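PDB 2EKL: D-3-phosphoglycerate dehydrogenase from Sulfolobus tokodaii, which probably catalyses the NAD-dependent oxidation of D-3-phosphoglycerate that leads toward serine. Local coordinates for residues 100-103 and 104-108; 256-259 and 260-264; 282-285 and 286-289. All coordinates share one frame; numbering follows the deposited sequence.

Contact 1 of 3, residues 100-103 and 104-108; sequences ASTD and SAVEL. With NAD (nicotinamide-adenine-dinucleotide), chain B.
S101, at the N-cap position of helix 102-118, and A105, a turn further on, both reach the nicotinamide ring. S101 OG comes within 3.2 Å of NAD C5N at the ring edge, and A105 CB brings a methyl from one face to 3.9 Å from NAD C4N. With OG held between the backbone N and the carbonyl carbon (chi1 72°), the hydroxyl makes no cap to the helix and lies beside the cofactor instead. The main chain ties the pair: A105 N donates to S101 O at 3.0 Å. This is the opening turn of the helix that carries the chain from the five-stranded domain into the Rossmann domain. T102 O takes the next bond, from V106 N at 2.9 Å, and the methyls T102 CG2 and V106 CG2 run side by side, 4.1 Å apart. D103 O accepts E107 N at 3.0 Å, while E107 CG folds in to 3.2 Å from that same D103 O. Further out the acids part company. D103 OD1 forms a salt bridge with K156 of helix 152-163; E107 spends both carboxylate oxygens on the second subunit, OE1 on L140 N and OE2 on A141 N, and S104 OG bonds E139 there.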
# COMPACT_ATOMS: atom_id res chain seq x y z
N ALA A 100 2.94 7.42 19.78
CA ALA A 100 3.65 6.14 19.74
C ALA A 100 3.47 5.28 18.49
O ALA A 100 4.32 4.45 18.17
CB ALA A 100 3.28 5.32 20.97
N SER A 101 2.37 5.47 17.76
CA SER A 101 2.12 4.65 16.58
C SER A 101 2.16 5.39 15.25
O SER A 101 1.79 4.83 14.22
CB SER A 101 0.76 3.96 16.72
OG SER A 101 -0.30 4.89 16.57
N THR A 102 2.62 6.64 15.27
CA THR A 102 2.67 7.46 14.06
C THR A 102 3.08 6.75 12.77
O THR A 102 2.29 6.70 11.82
CB THR A 102 3.59 8.69 14.26
OG1 THR A 102 3.09 9.48 15.34
CG2 THR A 102 3.61 9.54 12.99
N ASP A 103 4.29 6.21 12.71
CA ASP A 103 4.74 5.57 11.47
C ASP A 103 3.89 4.38 11.03
O ASP A 103 3.72 4.14 9.84
CB ASP A 103 6.22 5.15 11.57
CG ASP A 103 7.17 6.34 11.59
OD1 ASP A 103 6.83 7.40 11.00
OD2 ASP A 103 8.26 6.22 12.19
N SER A 104 3.37 3.62 11.99
CA SER A 104 2.53 2.49 11.63
C SER A 104 1.21 2.97 11.02
O SER A 104 0.70 2.37 10.07
CB SER A 104 2.27 1.61 12.85
OG SER A 104 3.45 0.88 13.18
N ALA A 105 0.68 4.06 11.55
CA ALA A 105 -0.58 4.61 11.03
C ALA A 105 -0.33 5.23 9.65
O ALA A 105 -1.16 5.10 8.74
CB ALA A 105 -1.14 5.66 11.99
N VAL A 106 0.82 5.88 9.49
CA VAL A 106 1.19 6.50 8.22
C VAL A 106 1.29 5.44 7.13
O VAL A 106 0.78 5.61 6.01
CB VAL A 106 2.58 7.20 8.32
CG1 VAL A 106 3.09 7.55 6.93
CG2 VAL A 106 2.47 8.45 9.19
N GLU A 107 1.96 4.34 7.45
CA GLU A 107 2.14 3.26 6.49
C GLU A 107 0.82 2.63 6.09
O GLU A 107 0.59 2.36 4.91
CB GLU A 107 3.12 2.23 7.07
CG GLU A 107 4.56 2.74 7.06
CD GLU A 107 5.44 2.10 8.12
OE1 GLU A 107 5.15 0.96 8.55
OE2 GLU A 107 6.44 2.74 8.51
N LEU A 108 -0.07 2.40 7.06
CA LEU A 108 -1.35 1.80 6.73
C LEU A 108 -2.14 2.75 5.83
O LEU A 108 -2.87 2.30 4.95
CB LEU A 108 -2.17 1.50 7.99
CG LEU A 108 -3.50 0.79 7.74
CD1 LEU A 108 -3.24 -0.60 7.16
CD2 LEU A 108 -4.29 0.68 9.04
PA NAD B . -2.13 15.20 15.72
O1A NAD B . -0.66 15.23 15.58
O2A NAD B . -2.69 15.82 16.99
O5B NAD B . -2.73 15.91 14.41
C5B NAD B . -4.13 16.07 14.29
C4B NAD B . -4.30 17.41 13.34
O4B NAD B . -5.62 17.49 12.80
C3B NAD B . -3.88 18.69 14.13
O3B NAD B . -2.89 19.45 13.43
C2B NAD B . -5.23 19.38 14.37
O2B NAD B . -5.23 20.77 14.57
C1B NAD B . -5.93 18.88 13.16
N9A NAD B . -7.42 19.09 13.20
C8A NAD B . -8.33 18.92 14.23
N7A NAD B . -9.57 19.24 13.79
C5A NAD B . -9.47 19.61 12.49
C6A NAD B . -10.40 20.06 11.47
N6A NAD B . -11.69 20.18 11.73
N1A NAD B . -9.93 20.38 10.15
C2A NAD B . -8.54 20.27 9.81
N3A NAD B . -7.63 19.84 10.80
C4A NAD B . -8.09 19.52 12.11
O3 NAD B . -2.64 13.68 15.70
PN NAD B . -2.04 12.39 14.93
O1N NAD B . -1.44 12.80 13.65
O2N NAD B . -1.12 11.77 15.92
O5D NAD B . -3.38 11.56 14.83
C5D NAD B . -4.31 11.86 13.81
C4D NAD B . -5.54 10.98 13.90
O4D NAD B . -5.23 9.61 13.68
C3D NAD B . -6.30 11.00 15.25
O3D NAD B . -7.72 11.03 15.04
C2D NAD B . -5.81 9.78 15.95
O2D NAD B . -6.60 9.42 17.06
C1D NAD B . -5.78 8.87 14.75
N1N NAD B . -4.98 7.61 14.85
C2N NAD B . -5.57 6.40 14.38
C3N NAD B . -4.83 5.19 14.47
C7N NAD B . -5.43 3.93 13.97
O7N NAD B . -5.13 2.80 14.64
N7N NAD B . -6.24 3.85 12.93
C4N NAD B . -3.46 5.24 15.05
C5N NAD B . -2.87 6.48 15.53
C6N NAD B . -3.65 7.68 15.42

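Contact 2 of 3, residues 256-259 and 260-264; sequences TDVF and WNEPP. With NAD (nicotinamide-adenine-dinucleotide), chain B.
D257 turns its side chain to the cofactor, while V258, next along, brings its CA to 3.4 Å from the carboxylate oxygen E262 OE2. D257 OD2 accepts the carboxamide NAD N7N at 2.7 Å, and OD1 is bonded by T281 OG1. On the V258 side chain, CG1 lies 4.1 Å from NAD N7N. At F259 the loop closes. Its N-H points almost straight at E262 OE2 (2.9 Å, 169°) and uses the anti lone pair of that oxygen, which the extended E262 chain carries back across the loop. The F259 ring is packed from several directions. W260 CZ3 stands 3.9 Å above one face, over the ring centre, in a T-shaped stack whose planes meet at 69°; P264 CG reaches F259 CD2 at 3.3 Å on an oblique approach, and T256 CG2 touches the edge. Outside the loop, W260 NE1 is bonded to V237 O, and F132 of the second subunit packs on F259, E262 and P264. The backbone N of W260 is buried without a partner, whereas E262 uses both oxygens: OE1 is hydrogen-bonded to H283 ND1. So one carboxylate probably steadies the loop with one oxygen and helps orient the imidazole with the other, which is consistent with the Glu-His pair familiar beside the nicotinamide in D-2-hydroxyacid dehydrogenases.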
# COMPACT_ATOMS: atom_id res chain seq x y z
N THR A 256 -10.81 2.83 4.63
CA THR A 256 -10.73 3.24 6.02
C THR A 256 -10.28 2.15 6.99
O THR A 256 -10.49 0.96 6.74
CB THR A 256 -12.10 3.77 6.48
OG1 THR A 256 -12.01 4.27 7.81
CG2 THR A 256 -13.14 2.64 6.45
N ASP A 257 -9.65 2.57 8.08
CA ASP A 257 -9.20 1.65 9.12
C ASP A 257 -10.15 1.84 10.31
O ASP A 257 -10.05 1.14 11.31
CB ASP A 257 -7.77 1.98 9.54
CG ASP A 257 -7.23 1.01 10.58
OD1 ASP A 257 -7.31 -0.22 10.35
OD2 ASP A 257 -6.70 1.48 11.62
N VAL A 258 -11.07 2.80 10.18
CA VAL A 258 -12.02 3.09 11.25
C VAL A 258 -13.48 3.13 10.77
O VAL A 258 -13.79 3.68 9.71
CB VAL A 258 -11.68 4.44 11.92
CG1 VAL A 258 -10.30 4.37 12.56
CG2 VAL A 258 -11.74 5.56 10.89
N PHE A 259 -14.36 2.53 11.56
CA PHE A 259 -15.78 2.50 11.22
C PHE A 259 -16.58 3.05 12.39
O PHE A 259 -16.18 2.93 13.55
CB PHE A 259 -16.23 1.07 10.90
CG PHE A 259 -16.91 0.93 9.57
CD1 PHE A 259 -16.22 1.18 8.39
CD2 PHE A 259 -18.25 0.55 9.49
CE1 PHE A 259 -16.85 1.05 7.15
CE2 PHE A 259 -18.89 0.42 8.26
CZ PHE A 259 -18.19 0.67 7.08
N TRP A 260 -17.72 3.68 12.09
CA TRP A 260 -18.57 4.27 13.11
C TRP A 260 -18.86 3.25 14.20
O TRP A 260 -18.86 3.58 15.39
CB TRP A 260 -19.85 4.77 12.44
CG TRP A 260 -19.53 5.81 11.40
CD1 TRP A 260 -19.43 7.16 11.58
CD2 TRP A 260 -19.15 5.56 10.04
NE1 TRP A 260 -19.01 7.77 10.42
CE2 TRP A 260 -18.83 6.81 9.45
CE3 TRP A 260 -19.05 4.41 9.25
CZ2 TRP A 260 -18.41 6.94 8.13
CZ3 TRP A 260 -18.63 4.53 7.92
CH2 TRP A 260 -18.32 5.79 7.38
N ASN A 261 -19.07 2.00 13.79
CA ASN A 261 -19.31 0.89 14.70
C ASN A 261 -18.50 -0.28 14.16
O ASN A 261 -18.63 -0.64 12.99
CB ASN A 261 -20.79 0.52 14.75
CG ASN A 261 -21.59 1.43 15.66
OD1 ASN A 261 -21.39 1.44 16.88
ND2 ASN A 261 -22.51 2.20 15.08
N GLU A 262 -17.65 -0.86 15.01
CA GLU A 262 -16.80 -1.97 14.61
C GLU A 262 -17.10 -3.22 15.45
O GLU A 262 -16.67 -3.31 16.60
CB GLU A 262 -15.33 -1.57 14.77
CG GLU A 262 -14.99 -0.22 14.13
CD GLU A 262 -13.60 0.31 14.50
OE1 GLU A 262 -12.98 -0.23 15.44
OE2 GLU A 262 -13.14 1.27 13.86
N PRO A 263 -17.83 -4.19 14.89
CA PRO A 263 -18.42 -4.25 13.55
C PRO A 263 -19.65 -3.35 13.43
O PRO A 263 -20.19 -2.90 14.45
CB PRO A 263 -18.81 -5.73 13.39
CG PRO A 263 -18.05 -6.44 14.48
CD PRO A 263 -18.08 -5.45 15.61
N PRO A 264 -20.11 -3.08 12.20
CA PRO A 264 -21.27 -2.23 11.93
C PRO A 264 -22.56 -2.85 12.47
O PRO A 264 -22.70 -4.07 12.51
CB PRO A 264 -21.30 -2.13 10.41
CG PRO A 264 -19.87 -2.33 10.03
CD PRO A 264 -19.44 -3.45 10.94
PA NAD B . -2.13 15.20 15.72
O1A NAD B . -0.66 15.23 15.58
O2A NAD B . -2.69 15.82 16.99
O5B NAD B . -2.73 15.91 14.41
C5B NAD B . -4.13 16.07 14.29
C4B NAD B . -4.30 17.41 13.34
O4B NAD B . -5.62 17.49 12.80
C3B NAD B . -3.88 18.69 14.13
O3B NAD B . -2.89 19.45 13.43
C2B NAD B . -5.23 19.38 14.37
O2B NAD B . -5.23 20.77 14.57
C1B NAD B . -5.93 18.88 13.16
N9A NAD B . -7.42 19.09 13.20
C8A NAD B . -8.33 18.92 14.23
N7A NAD B . -9.57 19.24 13.79
C5A NAD B . -9.47 19.61 12.49
C6A NAD B . -10.40 20.06 11.47
N6A NAD B . -11.69 20.18 11.73
N1A NAD B . -9.93 20.38 10.15
C2A NAD B . -8.54 20.27 9.81
N3A NAD B . -7.63 19.84 10.80
C4A NAD B . -8.09 19.52 12.11
O3 NAD B . -2.64 13.68 15.70
PN NAD B . -2.04 12.39 14.93
O1N NAD B . -1.44 12.80 13.65
O2N NAD B . -1.12 11.77 15.92
O5D NAD B . -3.38 11.56 14.83
C5D NAD B . -4.31 11.86 13.81
C4D NAD B . -5.54 10.98 13.90
O4D NAD B . -5.23 9.61 13.68
C3D NAD B . -6.30 11.00 15.25
O3D NAD B . -7.72 11.03 15.04
C2D NAD B . -5.81 9.78 15.95
O2D NAD B . -6.60 9.42 17.06
C1D NAD B . -5.78 8.87 14.75
N1N NAD B . -4.98 7.61 14.85
C2N NAD B . -5.57 6.40 14.38
C3N NAD B . -4.83 5.19 14.47
C7N NAD B . -5.43 3.93 13.97
O7N NAD B . -5.13 2.80 14.64
N7N NAD B . -6.24 3.85 12.93
C4N NAD B . -3.46 5.24 15.05
C5N NAD B . -2.87 6.48 15.53
C6N NAD B . -3.65 7.68 15.42

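Contact 3 of 3, residues 282-285 and 286-289; sequences THIG and AQTK. With NAD (nicotinamide-adenine-dinucleotide), chain B.
I284 and Q287 meet at the base of their side chains, CB to CB 4.0 Å, and then diverge. Q287 CG lies alongside I284 CA at 3.7 Å, after which a bend at chi2 (-64°) carries the amide away from the isoleucine. Between the two runs a type I beta turn, closed by Q287 N donating to I284 O at 2.9 Å; the donor stands well above the carbonyl plane, 66° out of it. I284 O is also bonded by R118 NH2 of the second subunit. At the turn's second position G285 has no side chain, and its CA comes to 3.2 Å from NAD O7N; a CB there would collide with the carboxamide carbon C7N. H283 presents its ring edge to the same oxygen, CD2 lying 3.5 Å from NAD O7N. Replacing this histidine by a leucine would probably leave E262 OE1 without its imidazole partner and the carboxamide oxygen without the ring edge that packs beside it. A water bridges the loop and the cofactor: it donates to H283 O at 2.8 Å and to NAD O7N at 3.3 Å, and accepts from A286 N at 2.9 Å. G285 CA and the imidazole edge thus pack against the carboxamide oxygen and the water bonds it, which is likely to help restrain the rotation of that group about its bond to the nicotinamide ring.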
# COMPACT_ATOMS: atom_id res chain seq x y z
N THR A 282 -9.52 -3.64 9.97
CA THR A 282 -10.09 -3.71 11.31
C THR A 282 -9.41 -2.91 12.42
O THR A 282 -9.13 -3.43 13.50
CB THR A 282 -10.19 -5.20 11.72
OG1 THR A 282 -8.90 -5.80 11.64
CG2 THR A 282 -11.12 -5.94 10.77
N HIS A 283 -9.19 -1.62 12.16
CA HIS A 283 -8.57 -0.72 13.14
C HIS A 283 -7.20 -1.24 13.57
O HIS A 283 -6.91 -1.36 14.77
CB HIS A 283 -9.49 -0.55 14.35
CG HIS A 283 -9.38 0.79 15.00
ND1 HIS A 283 -10.48 1.51 15.43
CD2 HIS A 283 -8.30 1.56 15.29
CE1 HIS A 283 -10.08 2.65 15.95
NE2 HIS A 283 -8.77 2.71 15.88
N ILE A 284 -6.36 -1.54 12.58
CA ILE A 284 -5.03 -2.06 12.82
C ILE A 284 -3.93 -1.01 12.65
O ILE A 284 -2.75 -1.36 12.59
CB ILE A 284 -4.73 -3.24 11.86
CG1 ILE A 284 -4.86 -2.78 10.41
CG2 ILE A 284 -5.70 -4.39 12.14
CD1 ILE A 284 -4.50 -3.85 9.38
N GLY A 285 -4.32 0.26 12.58
CA GLY A 285 -3.35 1.33 12.40
C GLY A 285 -2.16 1.35 13.36
O GLY A 285 -1.05 1.71 12.96
N ALA A 286 -2.39 0.98 14.61
CA ALA A 286 -1.32 0.95 15.60
C ALA A 286 -0.89 -0.48 15.89
O ALA A 286 -0.09 -0.73 16.79
CB ALA A 286 -1.80 1.62 16.90
N GLN A 287 -1.42 -1.42 15.12
CA GLN A 287 -1.11 -2.83 15.34
C GLN A 287 0.13 -3.41 14.67
O GLN A 287 0.03 -4.20 13.73
CB GLN A 287 -2.32 -3.69 14.99
CG GLN A 287 -3.52 -3.46 15.91
CD GLN A 287 -3.23 -3.85 17.34
OE1 GLN A 287 -2.83 -4.99 17.62
NE2 GLN A 287 -3.43 -2.93 18.27
N THR A 288 1.31 -3.00 15.14
CA THR A 288 2.56 -3.55 14.65
C THR A 288 3.37 -3.89 15.89
O THR A 288 3.15 -3.31 16.96
CB THR A 288 3.38 -2.55 13.79
OG1 THR A 288 3.71 -1.40 14.57
CG2 THR A 288 2.60 -2.15 12.55
N LYS A 289 4.29 -4.84 15.77
CA LYS A 289 5.12 -5.23 16.90
C LYS A 289 5.88 -4.02 17.43
O LYS A 289 5.94 -3.79 18.65
CB LYS A 289 6.10 -6.32 16.44
CG LYS A 289 7.15 -6.71 17.48
CD LYS A 289 8.04 -7.84 16.97
CE LYS A 289 8.73 -7.49 15.66
NZ LYS A 289 9.68 -6.34 15.79
PA NAD B . -2.13 15.20 15.72
O1A NAD B . -0.66 15.23 15.58
O2A NAD B . -2.69 15.82 16.99
O5B NAD B . -2.73 15.91 14.41
C5B NAD B . -4.13 16.07 14.29
C4B NAD B . -4.30 17.41 13.34
O4B NAD B . -5.62 17.49 12.80
C3B NAD B . -3.88 18.69 14.13
O3B NAD B . -2.89 19.45 13.43
C2B NAD B . -5.23 19.38 14.37
O2B NAD B . -5.23 20.77 14.57
C1B NAD B . -5.93 18.88 13.16
N9A NAD B . -7.42 19.09 13.20
C8A NAD B . -8.33 18.92 14.23
N7A NAD B . -9.57 19.24 13.79
C5A NAD B . -9.47 19.61 12.49
C6A NAD B . -10.40 20.06 11.47
N6A NAD B . -11.69 20.18 11.73
N1A NAD B . -9.93 20.38 10.15
C2A NAD B . -8.54 20.27 9.81
N3A NAD B . -7.63 19.84 10.80
C4A NAD B . -8.09 19.52 12.11
O3 NAD B . -2.64 13.68 15.70
PN NAD B . -2.04 12.39 14.93
O1N NAD B . -1.44 12.80 13.65
O2N NAD B . -1.12 11.77 15.92
O5D NAD B . -3.38 11.56 14.83
C5D NAD B . -4.31 11.86 13.81
C4D NAD B . -5.54 10.98 13.90
O4D NAD B . -5.23 9.61 13.68
C3D NAD B . -6.30 11.00 15.25
O3D NAD B . -7.72 11.03 15.04
C2D NAD B . -5.81 9.78 15.95
O2D NAD B . -6.60 9.42 17.06
C1D NAD B . -5.78 8.87 14.75
N1N NAD B . -4.98 7.61 14.85
C2N NAD B . -5.57 6.40 14.38
C3N NAD B . -4.83 5.19 14.47
C7N NAD B . -5.43 3.93 13.97
O7N NAD B . -5.13 2.80 14.64
N7N NAD B . -6.24 3.85 12.93
C4N NAD B . -3.46 5.24 15.05
C5N NAD B . -2.87 6.48 15.53
C6N NAD B . -3.65 7.68 15.42
O HOH W 1 -4.71 -0.17 15.92

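The three contacts surround the nicotinamide end of NAD, and D257 joins two of them. Its OD1 bonds I284 N and its OD2 bonds G285 N, both at 2.8 Å, so the carboxylate in contact 2 that receives the carboxamide N-H probably also helps hold the turn of contact 3 beside the carboxamide oxygen. L108 CD2 of contact 1 packs on D257 CG at 3.3 Å. Contacts 1 and 3, their centres about 8 Å apart, are also joined by S104 OG and T288 OG1 at 2.7 Å and by S101 CB against A286 CB at 3.5 Å. All three contacts touch the second subunit, which places the pocket close to the dimer interface.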